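Local coordinates for DNA repair protein rhp9/CRB2 (PDB 2FHD) that probably recognises methylated histone H4 through its tandem tudor domains, as part of the cellular response to DNA damage, at residues Ala14-Leu28 with Val44-Gln58. Sequence-based numbering, arbitrary orientation. Where two conformers were deposited one is given.
Sequences AFFKGYPSFYYPATL and VQFDDATMSTVNSNQ
F46 meets F16 in a T-shaped stack: the edge of the F16 ring points at one face of F46, planes 87° apart. F46 has CG beside its own backbone N (chi1 -69°), which lays the ring against A14, Y24 and A26. Small alanines suit these places, since A14 CB approaches CZ of F46 to 4.0 Å, while A14 O lies at the ring's edge, where the slightly positive ring hydrogens face an oxygen. V44 continues this apolar face, its CG1 3.6 Å from A14 CB.

Backbone pairing holds the same region together. T27 and Q45 form an antiparallel hydrogen-bonded pair, T27 N giving to Q45 O and Q45 N returning the bond to T27 O at 2.8 Å. Beyond the paired residues, a water bridges P25 O and D47 N; P25 has no N-H to give, so its backbone contribution here is acceptance only, and its CB packs near the D47 carboxylate.

At the other end, F15 N donates to Q58 O (2.8 Å). The Q58 amide lies only 17° from the plane of the F15 ring, with NE2 near CD2; its OE1 accepts from N55 N and so braces the type I turn N55-Q58. K17, long and flexible, bends in mid-chain to bring NZ 2.6 Å from T53 O. Another water joins Y23 OH to N57 O.

In the second shell, R11 forms a salt bridge with D47 and a hydrogen bond with T27 OG1. The contact lies in the first tudor domain, an SH3-like antiparallel sheet: strand 23-32 runs between strands 11-15 and 41-46, strand 51-55 flanks 41-46, and I59 of strand 59-61 packs on V44 and V54.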
loop_
_atom_site.group_PDB
_atom_site.type_symbol
_atom_site.label_atom_id
_atom_site.label_comp_id
_atom_site.label_asym_id
_atom_site.label_seq_id
_atom_site.Cartn_x
_atom_site.Cartn_y
_atom_site.Cartn_z
ATOM N N ALA A 14 16.088 -5.508 10.082
ATOM C CA ALA A 14 14.872 -5.526 10.803
ATOM C C ALA A 14 14.502 -7.007 10.913
ATOM O O ALA A 14 14.756 -7.797 9.993
ATOM C CB ALA A 14 13.819 -4.697 10.045
ATOM N N PHE A 15 13.901 -7.390 12.040
ATOM C CA PHE A 15 13.477 -8.777 12.244
ATOM C C PHE A 15 12.275 -9.086 11.380
ATOM O O PHE A 15 11.256 -8.408 11.509
ATOM C CB PHE A 15 13.075 -8.969 13.689
ATOM C CG PHE A 15 12.535 -10.346 14.013
ATOM C CD1 PHE A 15 13.375 -11.452 14.061
ATOM C CD2 PHE A 15 11.166 -10.531 14.305
ATOM C CE1 PHE A 15 12.873 -12.750 14.400
ATOM C CE2 PHE A 15 10.646 -11.843 14.628
ATOM C CZ PHE A 15 11.507 -12.932 14.726
ATOM N N PHE A 16 12.383 -10.103 10.537
ATOM C CA PHE A 16 11.283 -10.532 9.724
ATOM C C PHE A 16 10.452 -11.549 10.493
ATOM O O PHE A 16 10.924 -12.644 10.833
ATOM C CB PHE A 16 11.774 -11.068 8.376
ATOM C CG PHE A 16 10.663 -11.563 7.491
ATOM C CD1 PHE A 16 9.818 -10.664 6.841
ATOM C CD2 PHE A 16 10.438 -12.939 7.330
ATOM C CE1 PHE A 16 8.750 -11.126 6.010
ATOM C CE2 PHE A 16 9.395 -13.410 6.503
ATOM C CZ PHE A 16 8.542 -12.479 5.843
ATOM N N LYS A 17 9.204 -11.137 10.754
ATOM C CA LYS A 17 8.281 -11.747 11.727
ATOM C C LYS A 17 7.541 -12.974 11.186
ATOM O O LYS A 17 7.014 -13.788 11.984
ATOM C CB LYS A 17 7.295 -10.694 12.256
ATOM C CG LYS A 17 7.831 -9.896 13.491
ATOM C CD LYS A 17 7.215 -8.545 13.745
ATOM C CE LYS A 17 5.803 -8.505 13.320
ATOM N NZ LYS A 17 5.235 -7.221 13.799
ATOM N N GLY A 18 7.531 -13.085 9.838
ATOM C CA GLY A 18 7.114 -14.273 9.088
ATOM C C GLY A 18 8.134 -15.397 9.190
ATOM O O GLY A 18 9.066 -15.317 10.003
ATOM N N TYR A 19 7.995 -16.433 8.351
ATOM C CA TYR A 19 8.497 -17.760 8.780
ATOM C C TYR A 19 9.567 -18.603 8.073
ATOM O O TYR A 19 9.415 -19.841 7.999
ATOM C CB TYR A 19 7.340 -18.675 9.251
ATOM C CG TYR A 19 7.194 -18.784 10.779
ATOM C CD1 TYR A 19 6.592 -19.934 11.376
ATOM C CD2 TYR A 19 7.669 -17.752 11.628
ATOM C CE1 TYR A 19 6.454 -20.036 12.773
ATOM C CE2 TYR A 19 7.534 -17.838 13.017
ATOM C CZ TYR A 19 6.930 -18.974 13.584
ATOM O OH TYR A 19 6.822 -19.027 14.954
ATOM N N PRO A 20 10.619 -17.963 7.520
ATOM C CA PRO A 20 11.972 -18.239 8.118
ATOM C C PRO A 20 12.334 -16.956 8.982
ATOM O O PRO A 20 12.256 -15.844 8.446
ATOM C CB PRO A 20 12.869 -18.386 6.858
ATOM C CG PRO A 20 12.254 -17.277 5.840
ATOM C CD PRO A 20 10.699 -17.177 6.255
ATOM N N SER A 21 12.686 -17.105 10.268
ATOM C CA SER A 21 12.962 -15.898 11.088
ATOM C C SER A 21 14.420 -15.455 11.057
ATOM O O SER A 21 15.276 -16.093 11.659
ATOM C CB SER A 21 12.409 -15.959 12.542
ATOM O OG SER A 21 12.267 -17.275 13.057
ATOM N N PHE A 22 14.683 -14.365 10.330
ATOM C CA PHE A 22 16.005 -13.780 10.253
ATOM C C PHE A 22 15.837 -12.274 10.279
ATOM O O PHE A 22 14.736 -11.797 10.062
ATOM C CB PHE A 22 16.722 -14.237 8.961
ATOM C CG PHE A 22 17.179 -15.664 8.985
ATOM C CD1 PHE A 22 18.405 -16.011 9.564
ATOM C CD2 PHE A 22 16.412 -16.687 8.373
ATOM C CE1 PHE A 22 18.842 -17.341 9.551
ATOM C CE2 PHE A 22 16.845 -18.038 8.410
ATOM C CZ PHE A 22 18.032 -18.353 8.989
ATOM N N TYR A 23 16.897 -11.529 10.582
ATOM C CA TYR A 23 17.006 -10.088 10.273
ATOM C C TYR A 23 17.402 -9.838 8.826
ATOM O O TYR A 23 18.395 -10.425 8.312
ATOM C CB TYR A 23 18.044 -9.381 11.151
ATOM C CG TYR A 23 17.526 -9.092 12.558
ATOM C CD1 TYR A 23 17.281 -10.150 13.456
ATOM C CD2 TYR A 23 17.260 -7.800 12.984
ATOM C CE1 TYR A 23 16.790 -9.947 14.723
ATOM C CE2 TYR A 23 16.742 -7.568 14.284
ATOM C CZ TYR A 23 16.535 -8.658 15.138
ATOM O OH TYR A 23 16.083 -8.503 16.416
ATOM N N TYR A 24 16.666 -8.971 8.158
ATOM C CA TYR A 24 17.012 -8.650 6.782
ATOM C C TYR A 24 17.222 -7.157 6.609
ATOM O O TYR A 24 16.700 -6.368 7.421
ATOM C CB TYR A 24 15.909 -9.096 5.817
ATOM C CG TYR A 24 15.747 -10.579 5.662
ATOM C CD1 TYR A 24 16.503 -11.309 4.774
ATOM C CD2 TYR A 24 14.794 -11.261 6.396
ATOM C CE1 TYR A 24 16.332 -12.725 4.660
ATOM C CE2 TYR A 24 14.594 -12.600 6.280
ATOM C CZ TYR A 24 15.359 -13.347 5.423
ATOM O OH TYR A 24 15.078 -14.734 5.333
ATOM N N PRO A 25 17.894 -6.751 5.510
ATOM C CA PRO A 25 17.993 -5.302 5.129
ATOM C C PRO A 25 16.592 -4.663 4.893
ATOM O O PRO A 25 15.735 -5.249 4.243
ATOM C CB PRO A 25 18.839 -5.340 3.830
ATOM C CG PRO A 25 19.666 -6.628 3.931
ATOM C CD PRO A 25 18.629 -7.610 4.543
ATOM N N ALA A 26 16.357 -3.458 5.404
ATOM C CA ALA A 26 15.073 -2.837 5.175
ATOM C C ALA A 26 15.375 -1.349 5.256
ATOM O O ALA A 26 16.504 -0.941 5.620
ATOM C CB ALA A 26 14.160 -3.255 6.251
ATOM N N THR A 27 14.375 -0.540 4.941
ATOM C CA THR A 27 14.366 0.891 5.179
ATOM C C THR A 27 13.401 1.244 6.329
ATOM O O THR A 27 12.241 0.797 6.364
ATOM C CB THR A 27 13.916 1.519 3.880
ATOM O OG1 THR A 27 14.890 1.171 2.880
ATOM C CG2 THR A 27 13.837 3.075 3.949
ATOM N N LEU A 28 13.902 1.975 7.320
ATOM C CA LEU A 28 13.055 2.599 8.342
ATOM C C LEU A 28 12.171 3.710 7.685
ATOM O O LEU A 28 12.687 4.713 7.163
ATOM C CB LEU A 28 13.910 3.187 9.485
ATOM C CG LEU A 28 13.199 3.865 10.682
ATOM C CD1 LEU A 28 12.020 3.028 11.133
ATOM C CD2 LEU A 28 14.127 4.248 11.868
ATOM N N VAL A 44 8.844 -0.455 8.848
ATOM C CA VAL A 44 10.034 -0.810 8.120
ATOM C C VAL A 44 9.560 -1.438 6.797
ATOM O O VAL A 44 8.500 -2.039 6.723
ATOM C CB VAL A 44 10.790 -1.751 9.097
ATOM C CG1 VAL A 44 10.796 -3.168 8.721
ATOM C CG2 VAL A 44 11.968 -1.101 9.873
ATOM N N GLN A 45 10.346 -1.230 5.735
ATOM C CA GLN A 45 10.115 -1.853 4.407
ATOM C C GLN A 45 11.281 -2.800 3.955
ATOM O O GLN A 45 12.401 -2.409 3.853
ATOM C CB GLN A 45 9.908 -0.754 3.374
ATOM C CG GLN A 45 9.268 -1.251 2.126
ATOM C CD GLN A 45 8.949 -0.113 1.141
ATOM O OE1 GLN A 45 9.662 0.897 1.031
ATOM N NE2 GLN A 45 7.877 -0.291 0.424
ATOM N N PHE A 46 10.980 -4.058 3.666
ATOM C CA PHE A 46 11.977 -4.985 3.155
ATOM C C PHE A 46 12.234 -4.695 1.661
ATOM O O PHE A 46 11.537 -3.870 1.038
ATOM C CB PHE A 46 11.483 -6.395 3.471
ATOM C CG PHE A 46 11.510 -6.675 4.939
ATOM C CD1 PHE A 46 12.753 -6.870 5.600
ATOM C CD2 PHE A 46 10.329 -6.608 5.710
ATOM C CE1 PHE A 46 12.797 -7.110 6.981
ATOM C CE2 PHE A 46 10.360 -6.839 7.134
ATOM C CZ PHE A 46 11.593 -7.102 7.755
ATOM N N ASP A 47 13.246 -5.322 1.123
ATOM C CA ASP A 47 13.764 -4.974 -0.214
ATOM C C ASP A 47 12.807 -5.527 -1.309
ATOM O O ASP A 47 12.843 -5.052 -2.440
ATOM C CB ASP A 47 15.251 -5.431 -0.389
ATOM C CG ASP A 47 16.239 -4.568 0.465
ATOM O OD1 ASP A 47 15.811 -3.485 0.974
ATOM O OD2 ASP A 47 17.448 -4.941 0.638
ATOM N N ASP A 48 11.917 -6.463 -0.947
ATOM C CA ASP A 48 10.823 -6.846 -1.854
ATOM C C ASP A 48 9.591 -5.926 -1.698
ATOM O O ASP A 48 8.533 -6.252 -2.205
ATOM C CB ASP A 48 10.393 -8.260 -1.648
ATOM C CG ASP A 48 9.810 -8.490 -0.259
ATOM O OD1 ASP A 48 9.446 -7.534 0.472
ATOM O OD2 ASP A 48 9.661 -9.664 0.120
ATOM N N ALA A 49 9.746 -4.776 -1.046
ATOM C CA ALA A 49 8.681 -3.840 -0.716
ATOM C C ALA A 49 7.647 -4.240 0.333
ATOM O O ALA A 49 6.809 -3.457 0.648
ATOM C CB ALA A 49 8.025 -3.128 -2.002
ATOM N N THR A 50 7.704 -5.430 0.881
ATOM C CA THR A 50 6.905 -5.775 2.065
ATOM C C THR A 50 7.183 -4.835 3.240
ATOM O O THR A 50 8.351 -4.517 3.560
ATOM C CB THR A 50 7.207 -7.183 2.532
ATOM O OG1 THR A 50 6.839 -8.066 1.479
ATOM C CG2 THR A 50 6.323 -7.569 3.765
HETATM N N MSE A 51 6.097 -4.477 3.903
HETATM C CA MSE A 51 6.009 -3.488 4.939
HETATM C C MSE A 51 5.766 -4.236 6.272
HETATM O O MSE A 51 4.967 -5.184 6.330
HETATM C CB MSE A 51 4.743 -2.680 4.604
HETATM C CG MSE A 51 4.718 -1.242 4.726
HETATM SE SE MSE A 51 6.187 -0.146 4.062
HETATM C CE MSE A 51 5.340 0.959 2.424
ATOM N N SER A 52 6.395 -3.797 7.360
ATOM C CA SER A 52 6.157 -4.443 8.629
ATOM C C SER A 52 6.372 -3.479 9.788
ATOM O O SER A 52 7.112 -2.530 9.665
ATOM C CB SER A 52 7.113 -5.618 8.740
ATOM O OG SER A 52 6.809 -6.358 9.876
ATOM N N THR A 53 5.703 -3.701 10.905
ATOM C CA THR A 53 5.861 -2.875 12.110
ATOM C C THR A 53 6.559 -3.676 13.232
ATOM O O THR A 53 6.084 -4.770 13.538
ATOM C CB THR A 53 4.492 -2.387 12.601
ATOM O OG1 THR A 53 3.942 -1.612 11.543
ATOM C CG2 THR A 53 4.639 -1.379 13.832
ATOM N N VAL A 54 7.664 -3.186 13.793
ATOM C CA VAL A 54 8.478 -4.018 14.687
ATOM C C VAL A 54 8.746 -3.216 15.929
ATOM O O VAL A 54 8.664 -1.978 15.893
ATOM C CB VAL A 54 9.890 -4.435 14.039
ATOM C CG1 VAL A 54 9.682 -5.333 12.843
ATOM C CG2 VAL A 54 10.794 -3.216 13.702
ATOM N N ASN A 55 9.079 -3.872 17.031
ATOM C CA ASN A 55 9.493 -3.082 18.186
ATOM C C ASN A 55 10.969 -2.711 18.160
ATOM O O ASN A 55 11.712 -3.135 17.236
ATOM C CB ASN A 55 9.108 -3.754 19.515
ATOM C CG ASN A 55 9.738 -5.105 19.713
ATOM O OD1 ASN A 55 10.974 -5.274 19.755
ATOM N ND2 ASN A 55 8.864 -6.113 19.923
ATOM N N SER A 56 11.409 -1.980 19.207
ATOM C CA SER A 56 12.779 -1.422 19.288
ATOM C C SER A 56 13.803 -2.524 19.550
ATOM O O SER A 56 14.974 -2.329 19.382
ATOM C CB SER A 56 12.872 -0.393 20.408
ATOM O OG SER A 56 12.893 -1.094 21.656
ATOM N N ASN A 57 13.326 -3.682 19.984
ATOM C CA ASN A 57 14.115 -4.889 20.091
ATOM C C ASN A 57 14.240 -5.689 18.767
ATOM O O ASN A 57 14.835 -6.747 18.749
ATOM C CB ASN A 57 13.408 -5.847 21.063
ATOM C CG ASN A 57 13.622 -5.478 22.520
ATOM O OD1 ASN A 57 14.579 -4.790 22.891
ATOM N ND2 ASN A 57 12.695 -5.900 23.352
ATOM N N GLN A 58 13.651 -5.207 17.697
ATOM C CA GLN A 58 13.616 -5.986 16.496
ATOM C C GLN A 58 14.261 -5.231 15.335
ATOM O O GLN A 58 14.004 -5.579 14.188
ATOM C CB GLN A 58 12.161 -6.344 16.199
ATOM C CG GLN A 58 11.624 -7.467 17.114
ATOM C CD GLN A 58 10.077 -7.630 16.977
ATOM O OE1 GLN A 58 9.361 -6.674 16.735
ATOM N NE2 GLN A 58 9.603 -8.838 17.097
HETATM O O HOH W 1 17.458 -6.927 17.848
HETATM O O HOH W 2 15.162 -7.218 2.653
#